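Local coordinates for OsmC family protein (Rhodothermus marinus, PDB 5CML) that probably hydrolyses carboxylic esters, this chain being the alpha/beta-hydrolase esterase domain of a longer protein that also carries an OsmC domain, at residues V6-E9 with R15-A18; N84-D87 with C92-L95. All coordinates share one frame; numbering follows the deposited sequence.

From the N terminus, the chain runs through strand 2-9, turns and comes back as strand 15-22; contact 1 closes this hairpin across the five residues between its segments. The chain then builds the inner strands 30-36 and 59-65 before entering helix 85-98, where contact 2 spans two turns of a single helix. The two contacts therefore follow one another in series, neither crossing nor enclosing the other. The centres of contact 1 and contact 2 are about 10 Å apart, and the two meet in space: Phe94 packs on Val6 and Phe8, and Asp87 touches Leu16. Through this packing the edge hairpin of the central sheet is joined to the helix lying over it.

Contact 1: V6-E9 with R15-A18; sequences VTFE and RLAA
Phe8 and Leu16 face each other as a hydrogen-bonded pair in the antiparallel hairpin formed by strands 2-9 and 15-22. Their two backbone bonds run from Leu16 N to Phe8 O, 2.7 Å, and from Phe8 N to Leu16 O, 3.0 Å. Val6 and Ala18 form the next such pair, bonded both ways.

The tight part is the face bearing Val6, Phe8, Leu16 and Ala18. Phe8 has its CG between the backbone N and the carbonyl carbon (chi1 54°), which folds the ring back over the hairpin. Leu16 CB then sits over one ring face in a CH-pi contact, 4.1 Å from the centroid, while Leu16 CD1 reaches Phe8 CE2 at 3.6 Å. Ala18 CB lies at the ring edge, in its plane, and also meets Val6 CG2 at 3.8 Å.

The other face, with Thr7, Glu9, Arg15 and Ala17, is exposed and looser. Glu9 OE2 hangs over the centre of the Arg15 guanidinium, 3.4 Å from CZ, with the carboxylate and guanidinium planes 79° apart. This salt bridge is one of charge alone, since no N-H points at the oxygen, and solvent probably weakens it.

Strand 2-9 is the outermost strand of the main sheet, and strand 15-22 joins it to strand 59-65, whose Leu62 touches Val6 and Ala18. Helix 85-98 covers the apolar face, with Ala90 and Ala91 against Phe8.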
ATOM      1  N   VAL A   6       6.107  16.439  -1.943  1.00 27.70           N
ATOM      2  CA  VAL A   6       5.391  16.726  -3.165  1.00 29.16           C
ATOM      3  C   VAL A   6       3.944  16.989  -2.855  1.00 29.15           C
ATOM      4  O   VAL A   6       3.417  16.560  -1.832  1.00 29.87           O
ATOM      5  CB  VAL A   6       5.483  15.585  -4.206  1.00 29.92           C
ATOM      6  CG1 VAL A   6       6.937  15.267  -4.517  1.00 33.95           C
ATOM      7  CG2 VAL A   6       4.713  14.351  -3.764  1.00 30.39           C
ATOM      8  N   THR A   7       3.309  17.707  -3.761  1.00 31.56           N
ATOM      9  CA  THR A   7       1.891  17.992  -3.662  1.00 32.55           C
ATOM     10  C   THR A   7       1.239  17.746  -5.014  1.00 32.04           C
ATOM     11  O   THR A   7       1.848  17.944  -6.057  1.00 32.67           O
ATOM     12  CB  THR A   7       1.640  19.438  -3.191  1.00 37.72           C
ATOM     13  OG1 THR A   7       2.315  19.656  -1.946  1.00 41.13           O
ATOM     14  CG2 THR A   7       0.206  19.648  -2.957  1.00 40.25           C
ATOM     15  N   PHE A   8       0.001  17.282  -4.986  1.00 32.37           N
ATOM     16  CA  PHE A   8      -0.761  17.077  -6.202  1.00 30.98           C
ATOM     17  C   PHE A   8      -2.228  17.110  -5.872  1.00 32.16           C
ATOM     18  O   PHE A   8      -2.608  17.056  -4.705  1.00 34.91           O
ATOM     19  CB  PHE A   8      -0.413  15.756  -6.885  1.00 30.23           C
ATOM     20  CG  PHE A   8      -0.544  14.554  -5.986  1.00 32.78           C
ATOM     21  CD1 PHE A   8       0.499  14.165  -5.172  1.00 35.72           C
ATOM     22  CD2 PHE A   8      -1.734  13.831  -5.944  1.00 32.23           C
ATOM     23  CE1 PHE A   8       0.377  13.064  -4.341  1.00 35.32           C
ATOM     24  CE2 PHE A   8      -1.868  12.742  -5.118  1.00 31.58           C
ATOM     25  CZ  PHE A   8      -0.801  12.353  -4.308  1.00 35.04           C
ATOM     26  N   GLU A   9      -3.048  17.200  -6.911  1.00 32.53           N
ATOM     27  CA  GLU A   9      -4.491  17.318  -6.735  1.00 33.17           C
ATOM     28  C   GLU A   9      -5.227  16.068  -7.171  1.00 31.53           C
ATOM     29  O   GLU A   9      -4.759  15.346  -8.045  1.00 30.20           O
ATOM     30  CB  GLU A   9      -5.020  18.513  -7.517  1.00 38.82           C
ATOM     31  CG  GLU A   9      -4.630  19.842  -6.919  1.00 43.73           C
ATOM     32  CD  GLU A   9      -5.283  21.012  -7.629  1.00 49.83           C
ATOM     33  OE1 GLU A   9      -6.247  20.790  -8.400  1.00 51.13           O
ATOM     34  OE2 GLU A   9      -4.824  22.153  -7.416  1.00 53.63           O
ATOM     35  N   ARG A  15      -6.114  19.210  -2.504  1.00 39.48           N
ATOM     36  CA  ARG A  15      -4.664  19.123  -2.466  1.00 42.44           C
ATOM     37  C   ARG A  15      -4.213  17.984  -1.570  1.00 38.56           C
ATOM     38  O   ARG A  15      -4.630  17.887  -0.422  1.00 40.34           O
ATOM     39  CB  ARG A  15      -4.082  20.443  -1.979  1.00 49.49           C
ATOM     40  CG  ARG A  15      -2.713  20.718  -2.505  1.00 57.28           C
ATOM     41  CD  ARG A  15      -2.705  20.768  -4.030  1.00 63.58           C
ATOM     42  NE  ARG A  15      -2.499  22.104  -4.581  1.00 68.59           N
ATOM     43  CZ  ARG A  15      -1.901  22.347  -5.746  1.00 72.79           C
ATOM     44  NH1 ARG A  15      -1.401  21.346  -6.470  1.00 74.06           N
ATOM     45  NH2 ARG A  15      -1.779  23.598  -6.180  1.00 74.20           N
ATOM     46  N   LEU A  16      -3.372  17.116  -2.116  1.00 34.71           N
ATOM     47  CA  LEU A  16      -2.839  15.972  -1.388  1.00 31.77           C
ATOM     48  C   LEU A  16      -1.333  16.127  -1.247  1.00 32.78           C
ATOM     49  O   LEU A  16      -0.687  16.703  -2.119  1.00 33.95           O
ATOM     50  CB  LEU A  16      -3.192  14.671  -2.123  1.00 32.92           C
ATOM     51  CG  LEU A  16      -4.689  14.412  -2.324  1.00 36.88           C
ATOM     52  CD1 LEU A  16      -4.944  13.426  -3.436  1.00 37.04           C
ATOM     53  CD2 LEU A  16      -5.276  13.897  -1.027  1.00 40.15           C
ATOM     54  N   ALA A  17      -0.770  15.632  -0.146  1.00 31.16           N
ATOM     55  CA  ALA A  17       0.681  15.682   0.047  1.00 32.04           C
ATOM     56  C   ALA A  17       1.235  14.278   0.122  1.00 30.00           C
ATOM     57  O   ALA A  17       0.553  13.341   0.543  1.00 31.33           O
ATOM     58  CB  ALA A  17       1.038  16.451   1.300  1.00 34.61           C
ATOM     59  N   ALA A  18       2.493  14.144  -0.275  1.00 28.68           N
ATOM     60  CA  ALA A  18       3.175  12.870  -0.204  1.00 25.95           C
ATOM     61  C   ALA A  18       4.664  13.138  -0.091  1.00 25.63           C
ATOM     62  O   ALA A  18       5.098  14.284  -0.136  1.00 26.48           O
ATOM     63  CB  ALA A  18       2.859  12.023  -1.422  1.00 26.09           C
TER

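Contact 2: N84-D87 with C92-L95; sequences NFED and CRFL
Glu86 and Arg93 lie seven residues apart on helix 85-98, about two turns of regular alpha-helical backbone, and thus come to the same side of it. The motif is an i to i+7 salt bridge along one helix of the alpha/beta-hydrolase fold. The carboxylate and guanidinium meet edge to edge, 7° from coplanar, each oxygen facing one terminal nitrogen. The bridge is uneven: Arg93 NH2 gives a short bond of 2.7 Å to Glu86 OE2, taken on its syn lone pair, whereas Arg93 NH1 makes a weak one of 3.3 Å to Glu86 OE1. Bends at chi2 of Glu86 (46°) and at chi3 of Arg93 turn the two groups toward each other along the helix surface. The same Glu86 OE2 accepts from the backbone N of Asn11, in the turn between strands 2-9 and 15-22, which should help fix the carboxylate. Phe85 and Phe94 instead turn inward, Phe85 against helix 110-118 and Phe94 against strand 59-65. At the start of the helix Asn84 is the N-cap: its OD1 accepts from Asp87 N at 3.1 Å, with the donor nitrogen tilted 24° from the plane of the amide carbonyl.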
ATOM      1  N   ASN A  84      -9.730   7.711  -0.307  1.00 38.92           N
ATOM      2  CA  ASN A  84     -10.498   6.804  -1.142  1.00 36.21           C
ATOM      3  C   ASN A  84      -9.657   6.333  -2.329  1.00 32.46           C
ATOM      4  O   ASN A  84      -8.472   6.659  -2.435  1.00 32.20           O
ATOM      5  CB  ASN A  84     -11.787   7.474  -1.610  1.00 37.57           C
ATOM      6  CG  ASN A  84     -11.551   8.798  -2.315  1.00 38.10           C
ATOM      7  OD1 ASN A  84     -10.434   9.127  -2.699  1.00 36.96           O
ATOM      8  ND2 ASN A  84     -12.630   9.559  -2.504  1.00 41.34           N
ATOM      9  N   PHE A  85     -10.268   5.561  -3.215  1.00 30.59           N
ATOM     10  CA  PHE A  85      -9.577   5.048  -4.390  1.00 29.12           C
ATOM     11  C   PHE A  85      -9.100   6.144  -5.332  1.00 28.76           C
ATOM     12  O   PHE A  85      -8.008   6.032  -5.909  1.00 27.58           O
ATOM     13  CB  PHE A  85     -10.483   4.083  -5.147  1.00 30.02           C
ATOM     14  CG  PHE A  85     -10.557   2.738  -4.517  1.00 32.79           C
ATOM     15  CD1 PHE A  85      -9.438   1.934  -4.470  1.00 34.82           C
ATOM     16  CD2 PHE A  85     -11.718   2.291  -3.941  1.00 36.43           C
ATOM     17  CE1 PHE A  85      -9.488   0.692  -3.882  1.00 37.35           C
ATOM     18  CE2 PHE A  85     -11.780   1.031  -3.352  1.00 37.83           C
ATOM     19  CZ  PHE A  85     -10.659   0.239  -3.319  1.00 37.25           C
ATOM     20  N   GLU A  86      -9.901   7.200  -5.484  1.00 29.48           N
ATOM     21  CA  GLU A  86      -9.515   8.313  -6.346  1.00 29.30           C
ATOM     22  C   GLU A  86      -8.219   8.986  -5.890  1.00 28.52           C
ATOM     23  O   GLU A  86      -7.431   9.408  -6.717  1.00 28.72           O
ATOM     24  CB  GLU A  86     -10.631   9.356  -6.419  1.00 33.08           C
ATOM     25  CG  GLU A  86     -10.188  10.747  -6.953  1.00 35.80           C
ATOM     26  CD  GLU A  86      -9.296  10.732  -8.223  1.00 36.02           C
ATOM     27  OE1 GLU A  86      -9.256   9.736  -8.988  1.00 34.72           O
ATOM     28  OE2 GLU A  86      -8.607  11.746  -8.443  1.00 35.36           O
ATOM     29  N   ASP A  87      -7.989   9.091  -4.588  1.00 28.22           N
ATOM     30  CA  ASP A  87      -6.727   9.668  -4.126  1.00 28.23           C
ATOM     31  C   ASP A  87      -5.542   8.817  -4.550  1.00 25.15           C
ATOM     32  O   ASP A  87      -4.500   9.351  -4.902  1.00 24.50           O
ATOM     33  CB  ASP A  87      -6.736   9.849  -2.611  1.00 31.13           C
ATOM     34  CG  ASP A  87      -7.733  10.889  -2.168  1.00 35.97           C
ATOM     35  OD1 ASP A  87      -8.145  11.716  -3.009  1.00 36.97           O
ATOM     36  OD2 ASP A  87      -8.115  10.876  -0.983  1.00 39.67           O
ATOM     37  N   CYS A  92      -1.053   8.087  -8.716  1.00 21.89           N
ATOM     38  CA  CYS A  92      -0.522   7.408  -9.889  1.00 21.69           C
ATOM     39  C   CYS A  92      -0.435   8.371 -11.080  1.00 22.45           C
ATOM     40  O   CYS A  92       0.559   8.368 -11.815  1.00 22.60           O
ATOM     41  CB  CYS A  92      -1.374   6.206 -10.252  1.00 25.44           C
ATOM     42  SG  CYS A  92      -1.224   4.795  -9.123  1.00 29.82           S
ATOM     43  N   ARG A  93      -1.462   9.201 -11.256  1.00 23.29           N
ATOM     44  CA  ARG A  93      -1.461  10.205 -12.333  1.00 22.42           C
ATOM     45  C   ARG A  93      -0.334  11.220 -12.142  1.00 22.50           C
ATOM     46  O   ARG A  93       0.285  11.658 -13.113  1.00 23.00           O
ATOM     47  CB  ARG A  93      -2.819  10.918 -12.421  1.00 23.92           C
ATOM     48  CG  ARG A  93      -3.924   9.978 -12.942  1.00 26.04           C
ATOM     49  CD  ARG A  93      -5.148  10.736 -13.421  1.00 27.64           C
ATOM     50  NE  ARG A  93      -5.684  11.585 -12.371  1.00 27.93           N
ATOM     51  CZ  ARG A  93      -6.577  11.203 -11.464  1.00 28.25           C
ATOM     52  NH1 ARG A  93      -7.074   9.962 -11.457  1.00 29.42           N
ATOM     53  NH2 ARG A  93      -6.985  12.077 -10.559  1.00 29.55           N
ATOM     54  N   PHE A  94      -0.063  11.582 -10.893  1.00 21.77           N
ATOM     55  CA  PHE A  94       1.011  12.520 -10.580  1.00 22.70           C
ATOM     56  C   PHE A  94       2.342  11.933 -11.038  1.00 21.12           C
ATOM     57  O   PHE A  94       3.134  12.605 -11.695  1.00 22.68           O
ATOM     58  CB  PHE A  94       1.026  12.827  -9.081  1.00 22.66           C
ATOM     59  CG  PHE A  94       2.303  13.452  -8.593  1.00 23.37           C
ATOM     60  CD1 PHE A  94       2.533  14.802  -8.757  1.00 22.78           C
ATOM     61  CD2 PHE A  94       3.272  12.691  -7.960  1.00 25.35           C
ATOM     62  CE1 PHE A  94       3.700  15.378  -8.304  1.00 24.48           C
ATOM     63  CE2 PHE A  94       4.441  13.278  -7.507  1.00 24.79           C
ATOM     64  CZ  PHE A  94       4.651  14.616  -7.683  1.00 24.99           C
ATOM     65  N   LEU A  95       2.570  10.653 -10.727  1.00 20.63           N
ATOM     66  CA  LEU A  95       3.820  10.008 -11.140  1.00 20.23           C
ATOM     67  C   LEU A  95       3.922   9.904 -12.662  1.00 20.91           C
ATOM     68  O   LEU A  95       5.001  10.155 -13.247  1.00 20.77           O
ATOM     69  CB  LEU A  95       3.943   8.624 -10.492  1.00 21.23           C
ATOM     70  CG  LEU A  95       4.313   8.615  -9.012  1.00 22.21           C
ATOM     71  CD1 LEU A  95       4.214   7.183  -8.515  1.00 23.58           C
ATOM     72  CD2 LEU A  95       5.746   9.187  -8.754  1.00 24.59           C
TER